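Local atomic coordinates of Acarbose/maltose binding protein GacH (PDB entry 3K01), a protein that binds acarbose and an acarbose homolog, and probably maltose-type sugars, as the extracellular solute receptor of an ABC transporter. Residues Leu104-Asp108 and Lys132-Val136; Gln122-Thr127 and Gln295-Asn299; Glu91-Asp97 and Arg366-Ala370. All blocks are in the same frame, centred on the assembly; numbering follows the deposited sequence. Where two conformers were deposited one is given.

Contact 1 (Leu104-Asp108 and Lys132-Val136)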
loop_
_atom_site.group_PDB
_atom_site.type_symbol
_atom_site.label_atom_id
_atom_site.label_comp_id
_atom_site.label_asym_id
_atom_site.label_seq_id
_atom_site.Cartn_x
_atom_site.Cartn_y
_atom_site.Cartn_z
ATOM N N LEU A 104 10.973 16.612 8.127
ATOM C CA LEU A 104 11.828 15.422 8.179
ATOM C C LEU A 104 13.292 15.739 8.003
ATOM O O LEU A 104 13.660 16.533 7.130
ATOM C CB LEU A 104 11.368 14.350 7.171
ATOM C CG LEU A 104 9.916 13.868 7.299
ATOM C CD1 LEU A 104 9.675 12.717 6.323
ATOM C CD2 LEU A 104 9.583 13.460 8.726
ATOM N N ALA A 105 14.119 15.089 8.812
ATOM C CA ALA A 105 15.573 15.224 8.664
ATOM C C ALA A 105 16.057 14.463 7.442
ATOM O O ALA A 105 15.665 13.319 7.223
ATOM C CB ALA A 105 16.261 14.653 9.904
ATOM N N PRO A 106 16.936 15.060 6.631
ATOM C CA PRO A 106 17.481 14.272 5.518
ATOM C C PRO A 106 18.478 13.236 6.031
ATOM O O PRO A 106 19.233 13.507 6.969
ATOM C CB PRO A 106 18.203 15.331 4.677
ATOM C CG PRO A 106 18.616 16.383 5.673
ATOM C CD PRO A 106 17.471 16.441 6.667
ATOM N N LEU A 107 18.503 12.067 5.408
ATOM C CA LEU A 107 19.277 10.957 5.918
ATOM C C LEU A 107 20.481 10.630 5.052
ATOM O O LEU A 107 21.303 9.804 5.441
ATOM C CB LEU A 107 18.376 9.725 6.083
ATOM C CG LEU A 107 17.184 9.880 7.023
ATOM C CD1 LEU A 107 16.417 8.561 7.136
ATOM C CD2 LEU A 107 17.588 10.353 8.414
ATOM N N ASP A 108 20.604 11.242 3.872
ATOM C CA ASP A 108 21.800 10.973 3.043
ATOM C C ASP A 108 23.045 11.383 3.777
ATOM O O ASP A 108 23.069 12.381 4.485
ATOM C CB ASP A 108 21.725 11.703 1.717
ATOM C CG ASP A 108 20.440 11.424 1.008
ATOM O OD1 ASP A 108 20.300 10.328 0.389
ATOM O OD2 ASP A 108 19.534 12.262 1.201
ATOM N N LYS A 132 16.470 13.597 -2.275
ATOM C CA LYS A 132 17.053 13.316 -0.952
ATOM C C LYS A 132 16.275 12.213 -0.255
ATOM O O LYS A 132 15.106 11.984 -0.562
ATOM C CB LYS A 132 17.096 14.558 -0.070
ATOM C CG LYS A 132 18.067 15.643 -0.583
ATOM C CD LYS A 132 18.068 16.857 0.311
ATOM C CE LYS A 132 19.076 17.902 -0.160
ATOM N NZ LYS A 132 18.828 19.177 0.568
ATOM N N THR A 133 16.920 11.529 0.680
ATOM C CA THR A 133 16.293 10.417 1.404
ATOM C C THR A 133 15.806 10.927 2.751
ATOM O O THR A 133 16.574 11.557 3.510
ATOM C CB THR A 133 17.336 9.322 1.636
ATOM O OG1 THR A 133 17.891 8.950 0.372
ATOM C CG2 THR A 133 16.705 8.101 2.289
ATOM N N TYR A 134 14.527 10.668 3.073
ATOM C CA TYR A 134 13.927 11.117 4.311
ATOM C C TYR A 134 13.334 9.991 5.149
ATOM O O TYR A 134 12.581 10.246 6.095
ATOM C CB TYR A 134 12.842 12.167 4.030
ATOM C CG TYR A 134 13.381 13.453 3.460
ATOM C CD1 TYR A 134 13.873 14.440 4.312
ATOM C CD2 TYR A 134 13.384 13.691 2.091
ATOM C CE1 TYR A 134 14.372 15.640 3.799
ATOM C CE2 TYR A 134 13.889 14.871 1.578
ATOM C CZ TYR A 134 14.355 15.830 2.427
ATOM O OH TYR A 134 14.862 17.022 1.912
ATOM N N ALA A 135 13.642 8.752 4.802
ATOM C CA ALA A 135 13.103 7.631 5.570
ATOM C C ALA A 135 13.927 6.404 5.296
ATOM O O ALA A 135 14.751 6.394 4.383
ATOM C CB ALA A 135 11.605 7.371 5.213
ATOM N N VAL A 136 13.656 5.361 6.073
ATOM C CA VAL A 136 14.116 4.002 5.776
ATOM C C VAL A 136 12.871 3.087 5.702
ATOM O O VAL A 136 11.900 3.292 6.422
ATOM C CB VAL A 136 15.124 3.445 6.815
ATOM C CG1 VAL A 136 16.424 4.251 6.746
ATOM C CG2 VAL A 136 14.552 3.482 8.239
HETATM O O HOH W 1 14.091 11.242 8.198
#
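The Y134 ring packs against the loop 104-108 at residues 104-106, its CD1-CE1 side turned to it: CD1 is 3.8 Å from L104 CB, CE1 is 3.9 Å from P106 CB, and L104 O comes to the ring's edge near its plane. With CG beside the backbone N (chi1 -66°), the side chain leans back toward the loop and runs obliquely past L104. Further on, L107 N donates to T133 O at 2.8 Å, and L107 CD1 reaches A135 N at 3.6 Å. D108 then takes T133 with both carboxylate oxygens: OD2 offers its syn lone pair to T133 N, 2.8 Å away in an almost straight bond (177°), while OD1 accepts from T133 OG1 at 2.8 Å, the hydroxyl lying 25° out of the carboxylate plane. R128 NH1 also bonds T133 OG1. Two bonds to one residue should fix the rotation of the carboxylate. A water joins A105 O to Y134 O. The two chain paths run nearly at right angles, so this is a loop laid across the start of strand 132-148. L104 and A135 touch strand 293-302; helix 92-100 meets Y134 through V95 and A99, and helix 309-320 covers L107 and V136 with Y313 and V316.

Contact 2 (Gln122-Thr127 and Gln295-Asn299); sequences QAAAST and QGGWN
This is a buried helix-on-sheet contact in the mixed sheet of a periplasmic-binding-protein fold: helix 121-125 and the residues after it lie against strand 293-302, which pairs with strands 87-91 and 132-148. Two side chains of the strand, Q295 and N299, bridge the gap between the backbones, where Q122 CA is 7.7 Å from Q295 CA and T127 CA 7.3 Å from N299 CA. Q295 reaches out fully extended, with CG opposite the backbone N (chi1 179°), and lays its amide beside Q122. NE2 donates to Q122 O at 3.0 Å, with an N-H...O angle of 155°. The donor stands above the carbonyl plane, not on a lone pair; S126 N reaches the same oxygen from the opposite face, so Q122 O is held from both faces. The other amide atom, OE1, packs 3.4 Å from Q122 CB; it is buried and has no polar partner in the model. The polar end of Q122 itself turns away to A363, where NE2 donates to the carbonyl O. N299 faces S126 and T127, its side chain crossing that of T127 at about a right angle. The backbone of G297 pairs with V92. On its other surface the strand sends W298 away from the helix, to a cation-pi contact with R89 and an edge-to-face one with W94. W368 lies against both S126 and Q295, closing the side of the contact toward the loop after strand 363-364. Just after A125, two hydroxyls turn back on carbonyls: S126 OG donates to A123 O at 2.7 Å, and T127 OG1 meets A124 O at 2.7 Å in the carbonyl plane.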
loop_
_atom_site.group_PDB
_atom_site.type_symbol
_atom_site.label_atom_id
_atom_site.label_comp_id
_atom_site.label_asym_id
_atom_site.label_seq_id
_atom_site.Cartn_x
_atom_site.Cartn_y
_atom_site.Cartn_z
ATOM N N GLN A 122 10.767 -0.558 -4.998
ATOM C CA GLN A 122 9.664 0.348 -4.748
ATOM C C GLN A 122 9.722 0.919 -3.328
ATOM O O GLN A 122 9.414 2.074 -3.096
ATOM C CB GLN A 122 8.303 -0.346 -4.943
ATOM C CG GLN A 122 8.084 -0.907 -6.338
ATOM C CD GLN A 122 8.511 -2.365 -6.435
ATOM O OE1 GLN A 122 9.379 -2.835 -5.682
ATOM N NE2 GLN A 122 7.894 -3.097 -7.361
ATOM N N ALA A 123 10.066 0.056 -2.370
ATOM C CA ALA A 123 10.160 0.473 -0.977
ATOM C C ALA A 123 11.294 1.484 -0.801
ATOM O O ALA A 123 11.092 2.517 -0.159
ATOM C CB ALA A 123 10.355 -0.745 -0.067
ATOM N N ALA A 124 12.448 1.218 -1.412
ATOM C CA ALA A 124 13.523 2.229 -1.384
ATOM C C ALA A 124 13.086 3.545 -1.999
ATOM O O ALA A 124 13.357 4.619 -1.457
ATOM C CB ALA A 124 14.771 1.693 -2.079
ATOM N N ALA A 125 12.400 3.465 -3.132
ATOM C CA ALA A 125 11.987 4.689 -3.802
ATOM C C ALA A 125 11.044 5.539 -2.966
ATOM O O ALA A 125 11.078 6.764 -3.017
ATOM C CB ALA A 125 11.360 4.350 -5.132
ATOM N N SER A 126 10.193 4.882 -2.168
ATOM C CA SER A 126 9.219 5.603 -1.340
ATOM C C SER A 126 9.895 6.452 -0.248
ATOM O O SER A 126 9.239 7.295 0.357
ATOM C CB SER A 126 8.247 4.633 -0.651
ATOM O OG SER A 126 8.854 3.952 0.450
ATOM N N THR A 127 11.197 6.232 -0.004
ATOM C CA THR A 127 11.901 7.003 1.033
ATOM C C THR A 127 12.475 8.317 0.522
ATOM O O THR A 127 13.013 9.088 1.317
ATOM C CB THR A 127 13.061 6.182 1.657
ATOM O OG1 THR A 127 14.110 6.033 0.704
ATOM C CG2 THR A 127 12.586 4.829 2.195
ATOM N N GLN A 295 1.140 0.626 -4.393
ATOM C CA GLN A 295 2.063 0.322 -3.294
ATOM C C GLN A 295 1.630 0.976 -2.011
ATOM O O GLN A 295 1.368 2.180 -1.982
ATOM C CB GLN A 295 3.412 0.919 -3.655
ATOM C CG GLN A 295 4.494 0.715 -2.602
ATOM C CD GLN A 295 5.765 1.434 -2.952
ATOM O OE1 GLN A 295 5.928 1.914 -4.061
ATOM N NE2 GLN A 295 6.704 1.466 -2.008
ATOM N N GLY A 296 1.565 0.193 -0.935
ATOM C CA GLY A 296 1.361 0.726 0.396
ATOM C C GLY A 296 2.496 0.302 1.317
ATOM O O GLY A 296 3.506 -0.266 0.891
ATOM N N GLY A 297 2.303 0.597 2.588
ATOM C CA GLY A 297 3.272 0.195 3.607
ATOM C C GLY A 297 3.722 1.368 4.450
ATOM O O GLY A 297 3.157 2.472 4.410
ATOM N N TRP A 298 4.776 1.110 5.215
ATOM C CA TRP A 298 5.273 2.044 6.226
ATOM C C TRP A 298 6.773 2.101 6.161
ATOM O O TRP A 298 7.433 1.101 5.912
ATOM C CB TRP A 298 4.868 1.593 7.647
ATOM C CG TRP A 298 3.372 1.645 7.879
ATOM C CD1 TRP A 298 2.467 0.656 7.628
ATOM C CD2 TRP A 298 2.622 2.775 8.321
ATOM N NE1 TRP A 298 1.203 1.099 7.925
ATOM C CE2 TRP A 298 1.266 2.395 8.357
ATOM C CE3 TRP A 298 2.975 4.072 8.737
ATOM C CZ2 TRP A 298 0.252 3.270 8.768
ATOM C CZ3 TRP A 298 1.976 4.944 9.140
ATOM C CH2 TRP A 298 0.621 4.539 9.142
ATOM N N ASN A 299 7.269 3.297 6.461
ATOM C CA ASN A 299 8.675 3.630 6.586
ATOM C C ASN A 299 8.884 4.219 7.974
ATOM O O ASN A 299 7.941 4.444 8.736
ATOM C CB ASN A 299 9.039 4.635 5.481
ATOM C CG ASN A 299 8.909 4.038 4.092
ATOM O OD1 ASN A 299 9.053 2.841 3.904
ATOM N ND2 ASN A 299 8.652 4.884 3.106
#

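Contact 3 (Glu91-Asp97 and Arg366-Ala370)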
loop_
_atom_site.group_PDB
_atom_site.type_symbol
_atom_site.label_atom_id
_atom_site.label_comp_id
_atom_site.label_asym_id
_atom_site.label_seq_id
_atom_site.Cartn_x
_atom_site.Cartn_y
_atom_site.Cartn_z
ATOM N N GLU A 91 3.652 6.543 6.678
ATOM C CA GLU A 91 3.095 5.772 5.581
ATOM C C GLU A 91 3.858 6.171 4.320
ATOM O O GLU A 91 4.441 7.253 4.270
ATOM C CB GLU A 91 1.610 6.071 5.467
ATOM C CG GLU A 91 0.806 5.011 4.755
ATOM C CD GLU A 91 0.489 5.368 3.313
ATOM O OE1 GLU A 91 0.690 6.537 2.885
ATOM O OE2 GLU A 91 0.003 4.473 2.593
ATOM N N VAL A 92 3.887 5.313 3.299
ATOM C CA VAL A 92 4.707 5.625 2.133
ATOM C C VAL A 92 4.432 7.024 1.545
ATOM O O VAL A 92 5.372 7.726 1.161
ATOM C CB VAL A 92 4.645 4.556 1.034
ATOM C CG1 VAL A 92 5.326 3.249 1.481
ATOM C CG2 VAL A 92 3.210 4.290 0.524
ATOM N N ALA A 93 3.171 7.434 1.461
ATOM C CA ALA A 93 2.827 8.760 0.908
ATOM C C ALA A 93 3.173 9.880 1.886
ATOM O O ALA A 93 3.334 11.042 1.491
ATOM C CB ALA A 93 1.338 8.841 0.552
ATOM N N TRP A 94 3.280 9.557 3.173
ATOM C CA TRP A 94 3.526 10.591 4.179
ATOM C C TRP A 94 4.971 11.081 4.130
ATOM O O TRP A 94 5.244 12.163 4.654
ATOM C CB TRP A 94 3.216 10.121 5.593
ATOM C CG TRP A 94 1.792 9.779 5.880
ATOM C CD1 TRP A 94 0.736 9.774 5.007
ATOM C CD2 TRP A 94 1.306 9.295 7.130
ATOM N NE1 TRP A 94 -0.393 9.335 5.671
ATOM C CE2 TRP A 94 -0.069 9.042 6.974
ATOM C CE3 TRP A 94 1.903 9.060 8.379
ATOM C CZ2 TRP A 94 -0.860 8.536 8.020
ATOM C CZ3 TRP A 94 1.114 8.571 9.423
ATOM C CH2 TRP A 94 -0.254 8.325 9.226
ATOM N N VAL A 95 5.897 10.314 3.555
ATOM C CA VAL A 95 7.276 10.787 3.473
ATOM C C VAL A 95 7.327 12.106 2.716
ATOM O O VAL A 95 7.856 13.089 3.249
ATOM C CB VAL A 95 8.192 9.741 2.836
ATOM C CG1 VAL A 95 9.624 10.296 2.717
ATOM C CG2 VAL A 95 8.190 8.475 3.670
ATOM N N ALA A 96 6.787 12.150 1.507
ATOM C CA ALA A 96 6.799 13.391 0.738
ATOM C C ALA A 96 5.902 14.446 1.376
ATOM O O ALA A 96 6.235 15.633 1.342
ATOM C CB ALA A 96 6.382 13.141 -0.676
ATOM N N ASP A 97 4.791 14.031 1.978
ATOM C CA ASP A 97 3.880 14.948 2.670
ATOM C C ASP A 97 4.696 15.696 3.743
ATOM O O ASP A 97 4.808 16.935 3.726
ATOM C CB ASP A 97 2.717 14.128 3.266
ATOM C CG ASP A 97 1.624 14.966 3.883
ATOM O OD1 ASP A 97 1.649 16.208 3.741
ATOM O OD2 ASP A 97 0.747 14.329 4.502
ATOM N N ARG A 366 4.019 4.963 -6.072
ATOM C CA ARG A 366 3.221 6.191 -6.078
ATOM C C ARG A 366 4.059 7.313 -6.693
ATOM O O ARG A 366 5.281 7.209 -6.760
ATOM C CB ARG A 366 2.936 6.646 -4.642
ATOM C CG ARG A 366 2.322 5.628 -3.742
ATOM C CD ARG A 366 0.818 5.505 -3.879
ATOM N NE ARG A 366 0.366 4.639 -2.804
ATOM C CZ ARG A 366 -0.224 5.004 -1.667
ATOM N NH1 ARG A 366 -0.626 6.256 -1.425
ATOM N NH2 ARG A 366 -0.535 4.050 -0.803
ATOM N N PRO A 367 3.405 8.425 -7.089
ATOM C CA PRO A 367 4.192 9.627 -7.323
ATOM C C PRO A 367 4.623 10.171 -5.958
ATOM O O PRO A 367 3.795 10.435 -5.089
ATOM C CB PRO A 367 3.205 10.583 -8.027
ATOM C CG PRO A 367 1.874 10.091 -7.656
ATOM C CD PRO A 367 1.956 8.630 -7.299
ATOM N N TRP A 368 5.930 10.364 -5.797
ATOM C CA TRP A 368 6.471 10.708 -4.489
ATOM C C TRP A 368 6.512 12.218 -4.311
ATOM O O TRP A 368 7.582 12.833 -4.187
ATOM C CB TRP A 368 7.850 10.069 -4.298
ATOM C CG TRP A 368 7.835 8.591 -4.519
ATOM C CD1 TRP A 368 8.545 7.914 -5.464
ATOM C CD2 TRP A 368 7.052 7.609 -3.807
ATOM N NE1 TRP A 368 8.268 6.562 -5.383
ATOM C CE2 TRP A 368 7.373 6.348 -4.377
ATOM C CE3 TRP A 368 6.143 7.662 -2.751
ATOM C CZ2 TRP A 368 6.791 5.165 -3.947
ATOM C CZ3 TRP A 368 5.579 6.482 -2.311
ATOM C CH2 TRP A 368 5.917 5.238 -2.917
ATOM N N ILE A 369 5.324 12.807 -4.309
ATOM C CA ILE A 369 5.169 14.269 -4.318
ATOM C C ILE A 369 4.298 14.697 -3.144
ATOM O O ILE A 369 3.549 13.886 -2.579
ATOM C CB ILE A 369 4.606 14.789 -5.666
ATOM C CG1 ILE A 369 3.184 14.264 -5.914
ATOM C CG2 ILE A 369 5.531 14.406 -6.818
ATOM C CD1 ILE A 369 2.534 14.877 -7.165
ATOM N N ALA A 370 4.383 15.973 -2.786
ATOM C CA ALA A 370 3.658 16.535 -1.657
ATOM C C ALA A 370 2.161 16.242 -1.766
ATOM O O ALA A 370 1.488 15.930 -0.778
ATOM C CB ALA A 370 3.903 18.045 -1.607
HETATM O O HOH W 2 2.691 11.782 -1.006
#
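A93 O and I369 O are joined by one water, which donates to A93 O at 2.7 Å and to I369 O at 2.8 Å and so ties the first turn of helix 92-100 to the loop 366-370. On one side of this bridge lies the E91-R366 pair. E91 was modelled in two conformers; in the one given, OE2 stands 3.5 Å from R366 NH2 in a long salt bridge, the carboxylate and guanidinium planes turned 50° apart. In this conformer E91 also serves its own helix: its chain bends at chi2 (-101°), bringing OE1 back to A93 N at 3.0 Å as an N-cap, the N-H arriving from above the carboxylate plane. One carboxylate can thus cap the helix with one oxygen and face the arginine with the other. The guanidinium has V92 CG2 over one face, offset toward the rim and 4.0 Å from NH2, and A93 CB lies 3.8 Å from NH1. R366 NE donates to Q295 O, which would steady the group from strand 293-302. Two residues along the loop, the six-membered ring of W368 meets V92, with CZ3 4.0 Å from V92 CB, while R366 O lies over one face of the indole. W368 is the centre of an inverse gamma turn, and its NE1 is taken by E365 OE1. On the other side of the water, the methyl of A96 sits against the loop backbone, with CB 3.5 Å from I369 O; A370 comes alongside the helix near D97, whose carboxylate is engaged by K75 and N71. Helix 92-100 follows directly on strand 87-91, a strand-to-helix step that recurs in the alpha/beta domains of solute-binding proteins, here covered by the loop between strand 363-364 and helix 376-387.

Strand 293-302 unites the set. Its Q295-N299 part is half of contact 2, joins contact 3 at R366 and V92 (Q295 O to R366 NE 2.8 Å, G297 O to V92 N 3.1 Å), and neighbours strand 132-148 of contact 1. Contacts 2 and 3 are closest, their centres about 9 Å apart, with S126 CB 3.3 Å from W368 CH2. The centre of contact 1 lies about 13 Å from each of the other two centres: T127 O receives Y134 N at 2.8 Å, and V95 of helix 92-100 packs on L104, Y134 and A135. Along the chain, contacts 1 and 2 interlock, and both fall inside the long loop closed by contact 3.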